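Beta-lactamase (Klebsiella pneumoniae, PDB 6HUH) probably hydrolyses beta-lactam antibiotics to substituted beta-amino acids, as a class D beta-lactamase that gives its bacterium antibiotic resistance. Local coordinates at residues F29-G32 with S33-F37; S246-A249 with R250-F254; L67-E70 with Q71-A74; I183-Q186 with P187-D190. All coordinates share one frame; numbering follows the deposited sequence.

Contacts 1, 2 and 4 belong to the central sheet and the helix on it. Contacts 1 and 4 lie at the outermost strands of this chain's sheet, 36-41 and 185-189, their centres about 19 Å apart. Contact 2, on helix 245-264, has its centre about 14 Å from that of contact 4, and they touch where Phe254 CE1 comes within 3.3 Å of Pro187 O. Contact 3, a loop, meets contact 4 through Glu70 CG and Ile183 CG2, 3.6 Å apart, and both reach the second subunit. Contact 2 lies nearest the active site: the Ser246 side chain, which binds a sulfate, is about 8 Å from that of the predicted nucleophile, Ser51. Contacts 1 and 3 are remote.

Contact 1: residues F29-G32 with S33-F37; sequences FADG and SGKPF
Phe37 N donates to Phe29 O at 2.9 Å, nearly straight at the hydrogen (178°) and in the carbonyl plane. The same Phe29 O sits over one face of the Phe37 ring, toward its rim, while Phe29 CB meets Phe37 CZ at 3.6 Å. A second backbone bond runs from Asp31 N to Lys35 O (3.0 Å), its donor 44° above the carbonyl plane. These two bonds flank the non-hydrogen-bonded pair Ala30 and Pro36, closing the hairpin of strands 26-30 and 36-41.

The Asp31 carboxylate helps to hold the turn, alongside a weak backbone bond from Gly34 N to Asp31 O. With chi1 at 55°, CG stands between the backbone N and the carbonyl carbon and carries OD1 to the following residues. Ser33 OG donates to Asp31 OD1 at 2.8 Å, and weak bonds add Ser33 N, in the manner of an Asx turn, and Lys35 N. Asp31 OD2 accepts a hydrogen bond from a water at 2.7 Å, which weakly accepts from Lys35 NZ. Lys35 NZ stays 4.3 Å from Asp31 OD2, beyond a salt bridge. The carboxylate thus serves chiefly as an acceptor for the turn, and the nearby lysine probably offsets part of its charge.

Contact 2: residues S246-A249 with R250-F254; sequences SLRA and REEVF. With SO4 (sulfate ion), chain C.
Glu252 lays its carboxylate beside the stem of Arg248: the nearest side-chain atom to Glu252 OE1 is the aliphatic Arg248 CG at 3.4 Å, whereas Arg248 NE is 5.2 Å from Glu252 OE1. The guanidinium and carboxylate planes are 48° apart, and the two groups do not meet. A third flat group, the Phe254 ring, has Arg250 O at its edge and in its plane. The polar ends of the first pair look elsewhere. Glu252 OE2 is hydrogen-bonded to His234, and Arg248 NE makes a weak bond to Gln238. An extended Arg248 start, with CG opposite the backbone N (chi1 -153°), carries the guanidinium off the helix toward that partner.

The backbone is helical, with two of its four bonds across the segments weak. Arg250 N donates to Ser246 O (3.1 Å) and Val253 N to Ala249 O (3.0 Å); the weak ones run from Glu251 N to Leu247 O and from Glu252 N to Arg248 O. Ala249 and Val253, one turn apart, face the sheet and pack on His234 and Phe219.

Near the N-terminal end of helix 245-264 Ser246 OG donates to sulfate O2 at 2.9 Å. The anion, probably from the crystallisation liquor, is also bonded to Thr198 OG1 and Ser101 OG. Thr198 is the threonine of the family's Lys-Thr-Gly motif, so the setting is consistent with the carboxylate-binding corner of the active site, overlooked by the C-terminal helix of the penicillin-recognising fold.

Contact 3: residues L67-E70 with Q71-A74; sequences LVDE and QLPA
Asp69 turns its carboxylate forward over the next residues: its CG stands between the backbone N and the carbonyl carbon (chi1 53°), which brings OD1 within bonding distance of the backbone amides of Gln71 and Leu72. Two bonds grip this one oxygen. Leu72 N reaches Asp69 OD1 at 2.9 Å, nearly along the C-O bond direction, and Gln71 N reaches it at 3.0 Å from above the carboxylate plane. The Gln71 bond closes an Asx turn.

Beside the carboxylate, Val68 and Leu72 meet. Val68 aims its CB at the second half of the loop, and this branching Val68 CB lies 3.8 Å from Leu72 CB. In a separate apolar contact Leu67 and Pro73 cross at an oblique angle, with Leu67 CD2 and Pro73 CD 3.9 Å apart. The peptide before Pro73 is cis, a geometry that sets Leu72 O on the same side as Pro73 CD, so both turn to the first half of the loop. Leu72 O then accepts from Val68 N (3.0 Å) and Asp69 N (3.2 Å), which approach from one face of its carbonyl plane.

Glu70 bends at chi2 (78°) and sends OE2 to Asn182 and His179 of helix 174-184. Around the loop, which links helices 56-64 and 94-99, Asp69 O bonds to Tyr62 and Pro73 O to Tyr105, while Leu67 packs on Pro94 and Trp97 of helix 94-99. Gln71 and Leu72 lie against Arg185 and Pro187 of the second subunit.

Contact 4: residues I183-Q186 with P187-D190; sequences ILRQ and PDID
Arg185 and Asp188 form the charged part of this contact, a salt bridge between residues three positions apart. The guanidinium grips one carboxylate oxygen end-on with both terminal nitrogens: Arg185 NH1 is 2.8 Å from Asp188 OD1 and Arg185 NH2 is 2.9 Å from it. Neither bond is straight, with angles at hydrogen of 140° and 138°, as expected when two donors share one acceptor. NH1 arrives nearly along the C-O direction, whereas NH2 uses the syn lone pair. Both nitrogens bond the same oxygen, so the two carboxylate oxygens do not share the grip; the planes are 39° apart. A bend of the arginine at CB-CG swings its end along the strand to meet the aspartate.

Van der Waals packing is slight. The chain neighbours Gln186 and Pro187 lie alongside each other, pointing the same way, with Gln186 CB 3.4 Å from Pro187 CD.

The chain here leaves helix 174-184 and becomes the weakly bonded edge strand 185-189, paired with strand 192-201: Gln186 bonds to Ile194 through the backbone, and Arg185 packs on Gln193 and His195. Ile189 packs on Leu257, Pro258 and Leu261 of helix 245-264, while Asp188 touches Gln71 of the second subunit.

Contact 1: residues F29-G32 with S33-F37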
loop_
_atom_site.group_PDB
_atom_site.type_symbol
_atom_site.label_atom_id
_atom_site.label_comp_id
_atom_site.label_asym_id
_atom_site.label_seq_id
_atom_site.Cartn_x
_atom_site.Cartn_y
_atom_site.Cartn_z
ATOM N N PHE A 29 -11.992 -10.809 -22.809
ATOM C CA PHE A 29 -10.765 -11.530 -22.407
ATOM C C PHE A 29 -9.831 -11.675 -23.621
ATOM O O PHE A 29 -10.246 -12.227 -24.655
ATOM C CB PHE A 29 -11.045 -12.890 -21.738
ATOM C CG PHE A 29 -11.821 -12.838 -20.446
ATOM C CD1 PHE A 29 -11.197 -12.496 -19.254
ATOM C CD2 PHE A 29 -13.173 -13.165 -20.411
ATOM C CE1 PHE A 29 -11.922 -12.448 -18.056
ATOM C CE2 PHE A 29 -13.889 -13.133 -19.208
ATOM C CZ PHE A 29 -13.256 -12.786 -18.038
ATOM N N ALA A 30 -8.604 -11.126 -23.510
ATOM C CA ALA A 30 -7.603 -11.171 -24.579
ATOM C C ALA A 30 -6.346 -11.960 -24.174
ATOM O O ALA A 30 -6.104 -12.149 -22.986
ATOM C CB ALA A 30 -7.229 -9.754 -25.017
ATOM N N ASP A 31 -5.553 -12.423 -25.166
ATOM C CA ASP A 31 -4.302 -13.154 -24.916
ATOM C C ASP A 31 -3.133 -12.202 -24.614
ATOM O O ASP A 31 -3.361 -11.016 -24.358
ATOM C CB ASP A 31 -3.959 -14.138 -26.061
ATOM C CG ASP A 31 -3.879 -13.543 -27.454
ATOM O OD1 ASP A 31 -3.071 -12.604 -27.659
ATOM O OD2 ASP A 31 -4.540 -14.085 -28.367
ATOM N N GLY A 32 -1.902 -12.739 -24.653
ATOM C CA GLY A 32 -0.666 -12.001 -24.387
ATOM C C GLY A 32 -0.440 -10.779 -25.258
ATOM O O GLY A 32 -0.193 -9.692 -24.728
ATOM N N SER A 33 -0.554 -10.942 -26.596
ATOM C CA SER A 33 -0.366 -9.867 -27.586
ATOM C C SER A 33 -1.393 -8.730 -27.500
ATOM O O SER A 33 -1.159 -7.654 -28.050
ATOM C CB SER A 33 -0.349 -10.437 -29.005
ATOM O OG SER A 33 -1.593 -11.022 -29.366
ATOM N N GLY A 34 -2.520 -9.002 -26.837
ATOM C CA GLY A 34 -3.651 -8.095 -26.682
ATOM C C GLY A 34 -4.783 -8.430 -27.631
ATOM O O GLY A 34 -5.692 -7.615 -27.813
ATOM N N LYS A 35 -4.733 -9.631 -28.261
ATOM C CA LYS A 35 -5.743 -10.098 -29.210
ATOM C C LYS A 35 -6.970 -10.712 -28.480
ATOM O O LYS A 35 -6.826 -11.757 -27.837
ATOM C CB LYS A 35 -5.114 -11.059 -30.238
ATOM C CG LYS A 35 -6.072 -11.477 -31.364
ATOM C CD LYS A 35 -5.375 -12.032 -32.613
ATOM C CE LYS A 35 -4.895 -13.459 -32.505
ATOM N NZ LYS A 35 -6.019 -14.431 -32.401
ATOM N N PRO A 36 -8.173 -10.082 -28.544
ATOM C CA PRO A 36 -9.355 -10.678 -27.857
ATOM C C PRO A 36 -9.747 -12.048 -28.395
ATOM O O PRO A 36 -9.611 -12.299 -29.600
ATOM C CB PRO A 36 -10.486 -9.648 -28.060
ATOM C CG PRO A 36 -9.791 -8.381 -28.535
ATOM C CD PRO A 36 -8.524 -8.820 -29.229
ATOM N N PHE A 37 -10.177 -12.948 -27.485
ATOM C CA PHE A 37 -10.638 -14.297 -27.833
ATOM C C PHE A 37 -12.072 -14.523 -27.338
ATOM O O PHE A 37 -12.702 -15.532 -27.685
ATOM C CB PHE A 37 -9.679 -15.384 -27.310
ATOM C CG PHE A 37 -9.446 -15.404 -25.823
ATOM C CD1 PHE A 37 -10.303 -16.092 -24.982
ATOM C CD2 PHE A 37 -8.325 -14.801 -25.274
ATOM C CE1 PHE A 37 -10.075 -16.130 -23.611
ATOM C CE2 PHE A 37 -8.091 -14.843 -23.900
ATOM C CZ PHE A 37 -8.970 -15.505 -23.076
HETATM O O HOH W 1 -7.090 -14.538 -29.144
#

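Contact 2: residues S246-A249 with R250-F254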
loop_
_atom_site.group_PDB
_atom_site.type_symbol
_atom_site.label_atom_id
_atom_site.label_comp_id
_atom_site.label_asym_id
_atom_site.label_seq_id
_atom_site.Cartn_x
_atom_site.Cartn_y
_atom_site.Cartn_z
ATOM N N SER A 246 -17.463 0.692 -10.865
ATOM C CA SER A 246 -16.130 0.081 -10.992
ATOM C C SER A 246 -15.836 -1.039 -9.972
ATOM O O SER A 246 -15.017 -1.925 -10.252
ATOM C CB SER A 246 -15.042 1.140 -10.930
ATOM O OG SER A 246 -15.079 1.784 -9.670
ATOM N N LEU A 247 -16.484 -0.990 -8.790
ATOM C CA LEU A 247 -16.304 -2.011 -7.754
ATOM C C LEU A 247 -17.134 -3.281 -8.076
ATOM O O LEU A 247 -16.805 -4.377 -7.624
ATOM C CB LEU A 247 -16.575 -1.454 -6.345
ATOM C CG LEU A 247 -15.955 -0.087 -6.008
ATOM C CD1 LEU A 247 -16.102 0.241 -4.518
ATOM C CD2 LEU A 247 -14.473 0.022 -6.430
ATOM N N ARG A 248 -18.164 -3.122 -8.908
ATOM C CA ARG A 248 -19.021 -4.184 -9.406
ATOM C C ARG A 248 -18.277 -4.828 -10.591
ATOM O O ARG A 248 -18.503 -5.997 -10.912
ATOM C CB ARG A 248 -20.363 -3.597 -9.872
ATOM C CG ARG A 248 -21.499 -4.574 -9.790
ATOM C CD ARG A 248 -22.763 -4.066 -10.477
ATOM N NE ARG A 248 -23.559 -3.134 -9.665
ATOM C CZ ARG A 248 -24.417 -3.496 -8.713
ATOM N NH1 ARG A 248 -24.617 -4.781 -8.442
ATOM N NH2 ARG A 248 -25.110 -2.577 -8.054
ATOM N N ALA A 249 -17.386 -4.059 -11.238
ATOM C CA ALA A 249 -16.580 -4.523 -12.370
ATOM C C ALA A 249 -15.461 -5.432 -11.859
ATOM O O ALA A 249 -15.346 -6.562 -12.334
ATOM C CB ALA A 249 -16.021 -3.327 -13.149
ATOM N N ARG A 250 -14.691 -4.951 -10.835
ATOM C CA ARG A 250 -13.580 -5.634 -10.164
ATOM C C ARG A 250 -14.014 -6.977 -9.582
ATOM O O ARG A 250 -13.304 -7.974 -9.693
ATOM C CB ARG A 250 -13.009 -4.722 -9.067
ATOM C CG ARG A 250 -11.759 -5.272 -8.366
ATOM C CD ARG A 250 -11.136 -4.276 -7.386
ATOM N NE ARG A 250 -11.205 -4.687 -5.975
ATOM C CZ ARG A 250 -10.450 -5.630 -5.414
ATOM N NH1 ARG A 250 -9.563 -6.300 -6.137
ATOM N NH2 ARG A 250 -10.598 -5.929 -4.131
ATOM N N GLU A 251 -15.198 -6.978 -8.971
ATOM C CA GLU A 251 -15.864 -8.121 -8.364
ATOM C C GLU A 251 -16.138 -9.202 -9.431
ATOM O O GLU A 251 -15.748 -10.355 -9.244
ATOM C CB GLU A 251 -17.160 -7.616 -7.727
ATOM C CG GLU A 251 -17.932 -8.593 -6.873
ATOM C CD GLU A 251 -19.168 -7.933 -6.291
ATOM O OE1 GLU A 251 -19.095 -7.482 -5.124
ATOM O OE2 GLU A 251 -20.175 -7.786 -7.026
ATOM N N GLU A 252 -16.767 -8.800 -10.562
ATOM C CA GLU A 252 -17.163 -9.661 -11.687
ATOM C C GLU A 252 -15.974 -10.267 -12.437
ATOM O O GLU A 252 -16.090 -11.367 -12.989
ATOM C CB GLU A 252 -18.119 -8.922 -12.649
ATOM C CG GLU A 252 -19.559 -8.873 -12.162
ATOM C CD GLU A 252 -20.417 -7.764 -12.754
ATOM O OE1 GLU A 252 -21.153 -7.106 -11.981
ATOM O OE2 GLU A 252 -20.367 -7.559 -13.990
ATOM N N VAL A 253 -14.840 -9.560 -12.446
ATOM C CA VAL A 253 -13.620 -10.039 -13.090
ATOM C C VAL A 253 -13.022 -11.161 -12.239
ATOM O O VAL A 253 -12.711 -12.227 -12.765
ATOM C CB VAL A 253 -12.637 -8.880 -13.352
ATOM C CG1 VAL A 253 -11.227 -9.385 -13.605
ATOM C CG2 VAL A 253 -13.109 -8.029 -14.522
ATOM N N PHE A 254 -12.926 -10.932 -10.915
ATOM C CA PHE A 254 -12.402 -11.899 -9.949
ATOM C C PHE A 254 -13.266 -13.147 -9.836
ATOM O O PHE A 254 -12.752 -14.210 -9.483
ATOM C CB PHE A 254 -12.162 -11.254 -8.582
ATOM C CG PHE A 254 -10.769 -10.697 -8.441
ATOM C CD1 PHE A 254 -9.690 -11.537 -8.175
ATOM C CD2 PHE A 254 -10.540 -9.331 -8.523
ATOM C CE1 PHE A 254 -8.402 -11.022 -8.037
ATOM C CE2 PHE A 254 -9.258 -8.815 -8.361
ATOM C CZ PHE A 254 -8.200 -9.664 -8.121
HETATM S S SO4 C . -12.276 4.888 -9.206
HETATM O O1 SO4 C . -12.460 6.021 -8.293
HETATM O O2 SO4 C . -13.540 4.174 -9.398
HETATM O O3 SO4 C . -11.828 5.396 -10.491
HETATM O O4 SO4 C . -11.277 3.974 -8.655
#

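Contact 3: residues L67-E70 with Q71-A74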
loop_
_atom_site.group_PDB
_atom_site.type_symbol
_atom_site.label_atom_id
_atom_site.label_comp_id
_atom_site.label_asym_id
_atom_site.label_seq_id
_atom_site.Cartn_x
_atom_site.Cartn_y
_atom_site.Cartn_z
ATOM N N LEU A 67 8.219 9.939 -11.612
ATOM C CA LEU A 67 7.949 8.940 -10.591
ATOM C C LEU A 67 9.228 8.155 -10.425
ATOM O O LEU A 67 9.859 7.784 -11.425
ATOM C CB LEU A 67 6.778 8.038 -11.002
ATOM C CG LEU A 67 5.461 8.728 -11.340
ATOM C CD1 LEU A 67 4.502 7.744 -11.938
ATOM C CD2 LEU A 67 4.854 9.456 -10.129
ATOM N N VAL A 68 9.664 7.988 -9.170
ATOM C CA VAL A 68 10.929 7.331 -8.836
ATOM C C VAL A 68 10.714 5.840 -8.672
ATOM O O VAL A 68 11.389 5.043 -9.328
ATOM C CB VAL A 68 11.598 7.976 -7.593
ATOM C CG1 VAL A 68 12.874 7.235 -7.186
ATOM C CG2 VAL A 68 11.879 9.448 -7.832
ATOM N N ASP A 69 9.789 5.481 -7.763
ATOM C CA ASP A 69 9.377 4.118 -7.442
ATOM C C ASP A 69 7.969 4.139 -6.867
ATOM O O ASP A 69 7.208 5.038 -7.180
ATOM C CB ASP A 69 10.398 3.393 -6.519
ATOM C CG ASP A 69 10.797 4.106 -5.244
ATOM O OD1 ASP A 69 9.951 4.827 -4.675
ATOM O OD2 ASP A 69 11.934 3.895 -4.784
ATOM N N GLU A 70 7.630 3.171 -6.030
ATOM C CA GLU A 70 6.301 3.004 -5.454
ATOM C C GLU A 70 6.050 3.975 -4.300
ATOM O O GLU A 70 4.907 4.313 -3.993
ATOM C CB GLU A 70 6.127 1.547 -4.989
ATOM C CG GLU A 70 6.284 0.501 -6.088
ATOM C CD GLU A 70 7.689 0.138 -6.540
ATOM O OE1 GLU A 70 8.675 0.643 -5.952
ATOM O OE2 GLU A 70 7.803 -0.656 -7.500
ATOM N N GLN A 71 7.121 4.394 -3.646
ATOM C CA GLN A 71 7.069 5.274 -2.491
ATOM C C GLN A 71 7.332 6.725 -2.885
ATOM O O GLN A 71 6.872 7.642 -2.189
ATOM C CB GLN A 71 8.116 4.828 -1.402
ATOM C CG GLN A 71 8.175 3.328 -0.993
ATOM C CD GLN A 71 6.926 2.777 -0.291
ATOM O OE1 GLN A 71 5.896 2.483 -0.914
ATOM N NE2 GLN A 71 6.996 2.569 1.018
ATOM N N LEU A 72 8.118 6.940 -3.961
ATOM C CA LEU A 72 8.526 8.280 -4.354
ATOM C C LEU A 72 8.104 8.708 -5.741
ATOM O O LEU A 72 8.067 7.883 -6.659
ATOM C CB LEU A 72 10.030 8.419 -4.188
ATOM C CG LEU A 72 10.486 8.489 -2.737
ATOM C CD1 LEU A 72 11.641 7.562 -2.500
ATOM C CD2 LEU A 72 10.802 9.923 -2.326
ATOM N N PRO A 73 7.769 10.011 -5.925
ATOM C CA PRO A 73 7.720 11.096 -4.922
ATOM C C PRO A 73 6.449 11.119 -4.056
ATOM O O PRO A 73 5.375 10.718 -4.500
ATOM C CB PRO A 73 7.838 12.341 -5.784
ATOM C CG PRO A 73 7.095 11.966 -7.056
ATOM C CD PRO A 73 7.322 10.489 -7.254
ATOM N N ALA A 74 6.585 11.558 -2.805
ATOM C CA ALA A 74 5.457 11.698 -1.893
ATOM C C ALA A 74 5.031 13.172 -1.975
ATOM O O ALA A 74 5.574 14.035 -1.271
ATOM C CB ALA A 74 5.872 11.320 -0.477
#

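Contact 4: residues I183-Q186 with P187-D190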
loop_
_atom_site.group_PDB
_atom_site.type_symbol
_atom_site.label_atom_id
_atom_site.label_comp_id
_atom_site.label_asym_id
_atom_site.label_seq_id
_atom_site.Cartn_x
_atom_site.Cartn_y
_atom_site.Cartn_z
ATOM N N ILE A 183 2.834 -0.918 -8.340
ATOM C CA ILE A 183 1.797 0.020 -7.885
ATOM C C ILE A 183 0.363 -0.397 -8.332
ATOM O O ILE A 183 -0.595 -0.008 -7.658
ATOM C CB ILE A 183 2.120 1.505 -8.224
ATOM C CG1 ILE A 183 2.329 1.753 -9.723
ATOM C CG2 ILE A 183 3.306 1.958 -7.428
ATOM C CD1 ILE A 183 2.397 3.239 -10.124
ATOM N N LEU A 184 0.236 -1.238 -9.406
ATOM C CA LEU A 184 -1.041 -1.746 -9.994
ATOM C C LEU A 184 -1.460 -3.176 -9.556
ATOM O O LEU A 184 -2.510 -3.651 -9.988
ATOM C CB LEU A 184 -0.986 -1.731 -11.549
ATOM C CG LEU A 184 -1.175 -0.427 -12.310
ATOM C CD1 LEU A 184 -0.988 -0.664 -13.774
ATOM C CD2 LEU A 184 -2.543 0.158 -12.064
ATOM N N ARG A 185 -0.610 -3.871 -8.763
ATOM C CA ARG A 185 -0.811 -5.237 -8.265
ATOM C C ARG A 185 -2.071 -5.386 -7.415
ATOM O O ARG A 185 -2.379 -4.531 -6.587
ATOM C CB ARG A 185 0.431 -5.713 -7.513
ATOM C CG ARG A 185 0.431 -7.191 -7.160
ATOM C CD ARG A 185 1.414 -7.994 -7.998
ATOM N NE ARG A 185 1.907 -9.164 -7.267
ATOM C CZ ARG A 185 1.227 -10.294 -7.110
ATOM N NH1 ARG A 185 0.009 -10.427 -7.633
ATOM N NH2 ARG A 185 1.748 -11.294 -6.412
ATOM N N GLN A 186 -2.777 -6.499 -7.631
ATOM C CA GLN A 186 -4.044 -6.914 -7.024
ATOM C C GLN A 186 -3.886 -8.293 -6.305
ATOM O O GLN A 186 -2.865 -8.977 -6.516
ATOM C CB GLN A 186 -5.098 -7.042 -8.153
ATOM C CG GLN A 186 -5.469 -5.746 -8.869
ATOM C CD GLN A 186 -6.365 -4.867 -8.031
ATOM O OE1 GLN A 186 -7.233 -5.349 -7.293
ATOM N NE2 GLN A 186 -6.158 -3.550 -8.113
ATOM N N PRO A 187 -4.885 -8.751 -5.489
ATOM C CA PRO A 187 -4.752 -10.073 -4.852
ATOM C C PRO A 187 -4.656 -11.182 -5.891
ATOM O O PRO A 187 -5.290 -11.112 -6.953
ATOM C CB PRO A 187 -6.031 -10.211 -4.009
ATOM C CG PRO A 187 -6.544 -8.837 -3.845
ATOM C CD PRO A 187 -6.161 -8.115 -5.102
ATOM N N ASP A 188 -3.859 -12.205 -5.560
ATOM C CA ASP A 188 -3.584 -13.380 -6.374
ATOM C C ASP A 188 -4.825 -14.265 -6.598
ATOM O O ASP A 188 -5.865 -14.101 -5.946
ATOM C CB ASP A 188 -2.510 -14.224 -5.656
ATOM C CG ASP A 188 -1.060 -13.942 -6.019
ATOM O OD1 ASP A 188 -0.705 -12.745 -6.188
ATOM O OD2 ASP A 188 -0.255 -14.913 -6.045
ATOM N N ILE A 189 -4.683 -15.206 -7.548
ATOM C CA ILE A 189 -5.574 -16.311 -7.891
ATOM C C ILE A 189 -4.559 -17.465 -8.090
ATOM O O ILE A 189 -3.721 -17.362 -8.977
ATOM C CB ILE A 189 -6.471 -16.014 -9.137
ATOM C CG1 ILE A 189 -7.451 -14.849 -8.853
ATOM C CG2 ILE A 189 -7.244 -17.278 -9.560
ATOM C CD1 ILE A 189 -8.177 -14.295 -10.049
ATOM N N ASP A 190 -4.568 -18.500 -7.216
ATOM C CA ASP A 190 -3.576 -19.601 -7.233
ATOM C C ASP A 190 -2.129 -19.036 -7.402
ATOM O O ASP A 190 -1.691 -18.231 -6.571
ATOM C CB ASP A 190 -3.925 -20.725 -8.255
ATOM C CG ASP A 190 -3.257 -22.088 -7.994
ATOM O OD1 ASP A 190 -2.007 -22.170 -8.090
ATOM O OD2 ASP A 190 -3.996 -23.086 -7.755
#